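Local coordinates for protein B-agarase (Saccharophagus degradans, PDB 4BQ2) that hydrolyses the beta-1,4 linkages of agarose as a family 50 exo-beta-agarase, at residues A579-Y582 with F583-V586. Residues are numbered along the deposited sequence; the frame is centred on the assembly and turned at random.
Sequences ADQY and FKVV
F583 N donates to A579 O over 3.0 Å with a nearly straight N-H...O angle of 173°, the first of four successive i to i+4 backbone bonds that make A579-V586 two turns of the alpha-helix 565-593. This helix is consistent with the helical layer of the (beta/alpha)8 barrel expected for a family 50 (clan GH-A) glycoside hydrolase. K584 to D580, V585 to Q581 and V586 to Y582 follow, K584 N to D580 O being the shortest at 2.8 Å.

Outside this ladder, the polar ends of two side chains are fixed by other parts of the chain: Y582 OH is hydrogen-bonded to D489 OD2, and Q581 NE2 to the backbone O of V457. The bend at chi2 (68°) turns the Q581 amide forward, toward V585 one turn on, where Q581 NE2 comes within 3.4 Å of V585 CG2.

Packing centres on Y582 and F583, which form a T-shaped pair: the ring planes stand at 90°, with centroids 4.9 Å apart and Y582 CD2 3.6 Å above the F583 plane, over the ring centre. The two first torsions differ: Y582 CG lies anti to its own nitrogen, F583 CG anti to its carbonyl carbon. Y582 CE2 approaches F583 CE1 to 3.6 Å. Beyond the pair, F583 packs on A617 and Y620 of helix 611-620, while V585 faces helix 460-477.

One face of the Y582 ring receives a CH-pi contact: V586 CG2 sits 4.1 Å from the ring centroid, displaced toward the rim, with Y582 CZ its nearest ring atom at 3.9 Å.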
loop_
_atom_site.group_PDB
_atom_site.type_symbol
_atom_site.label_atom_id
_atom_site.label_comp_id
_atom_site.label_asym_id
_atom_site.label_seq_id
_atom_site.Cartn_x
_atom_site.Cartn_y
_atom_site.Cartn_z
ATOM N N ALA A 579 12.320 9.486 -17.318
ATOM C CA ALA A 579 10.994 8.868 -17.386
ATOM C C ALA A 579 10.522 8.542 -18.823
ATOM O O ALA A 579 9.960 7.463 -19.058
ATOM C CB ALA A 579 9.971 9.700 -16.640
ATOM N N ASP A 580 10.755 9.443 -19.781
ATOM C CA ASP A 580 10.475 9.113 -21.189
ATOM C C ASP A 580 11.165 7.830 -21.662
ATOM O O ASP A 580 10.540 6.985 -22.316
ATOM C CB ASP A 580 10.921 10.245 -22.108
ATOM C CG ASP A 580 9.943 11.408 -22.151
ATOM O OD1 ASP A 580 8.768 11.283 -21.722
ATOM O OD2 ASP A 580 10.360 12.483 -22.638
ATOM N N GLN A 581 12.440 7.678 -21.301
ATOM C CA GLN A 581 13.209 6.506 -21.700
ATOM C C GLN A 581 12.719 5.231 -21.011
ATOM O O GLN A 581 12.678 4.146 -21.654
ATOM C CB GLN A 581 14.717 6.745 -21.472
ATOM C CG GLN A 581 15.615 5.563 -21.804
ATOM C CD GLN A 581 15.707 5.203 -23.294
ATOM O OE1 GLN A 581 15.280 5.957 -24.180
ATOM N NE2 GLN A 581 16.291 4.039 -23.572
ATOM N N TYR A 582 12.366 5.347 -19.715
ATOM C CA TYR A 582 11.787 4.218 -18.985
ATOM C C TYR A 582 10.529 3.720 -19.728
ATOM O O TYR A 582 10.428 2.524 -20.092
ATOM C CB TYR A 582 11.435 4.587 -17.525
ATOM C CG TYR A 582 10.661 3.467 -16.850
ATOM C CD1 TYR A 582 11.324 2.373 -16.271
ATOM C CD2 TYR A 582 9.267 3.471 -16.838
ATOM C CE1 TYR A 582 10.600 1.334 -15.680
ATOM C CE2 TYR A 582 8.546 2.429 -16.284
ATOM C CZ TYR A 582 9.215 1.366 -15.709
ATOM O OH TYR A 582 8.466 0.363 -15.155
ATOM N N PHE A 583 9.582 4.637 -19.971
ATOM C CA PHE A 583 8.290 4.268 -20.577
ATOM C C PHE A 583 8.372 3.875 -22.038
ATOM O O PHE A 583 7.640 2.977 -22.462
ATOM C CB PHE A 583 7.217 5.348 -20.350
ATOM C CG PHE A 583 6.739 5.413 -18.940
ATOM C CD1 PHE A 583 5.970 4.375 -18.419
ATOM C CD2 PHE A 583 7.110 6.471 -18.093
ATOM C CE1 PHE A 583 5.575 4.385 -17.091
ATOM C CE2 PHE A 583 6.685 6.500 -16.755
ATOM C CZ PHE A 583 5.907 5.459 -16.264
ATOM N N LYS A 584 9.302 4.497 -22.769
ATOM C CA LYS A 584 9.622 4.135 -24.159
ATOM C C LYS A 584 10.060 2.678 -24.234
ATOM O O LYS A 584 9.507 1.880 -25.019
ATOM C CB LYS A 584 10.699 5.045 -24.765
ATOM C CG LYS A 584 10.890 4.843 -26.279
ATOM C CD LYS A 584 11.987 5.733 -26.854
ATOM C CE LYS A 584 12.270 5.406 -28.314
ATOM N NZ LYS A 584 13.670 5.785 -28.720
ATOM N N VAL A 585 11.022 2.312 -23.400
ATOM C CA VAL A 585 11.557 0.947 -23.432
ATOM C C VAL A 585 10.509 -0.073 -22.999
ATOM O O VAL A 585 10.353 -1.119 -23.647
ATOM C CB VAL A 585 12.832 0.802 -22.574
ATOM C CG1 VAL A 585 13.199 -0.661 -22.366
ATOM C CG2 VAL A 585 13.977 1.513 -23.245
ATOM N N VAL A 586 9.790 0.224 -21.925
ATOM C CA VAL A 586 8.788 -0.738 -21.444
ATOM C C VAL A 586 7.637 -0.902 -22.433
ATOM O O VAL A 586 7.229 -2.047 -22.748
ATOM C CB VAL A 586 8.264 -0.400 -20.045
ATOM C CG1 VAL A 586 7.043 -1.257 -19.688
ATOM C CG2 VAL A 586 9.352 -0.638 -19.010
#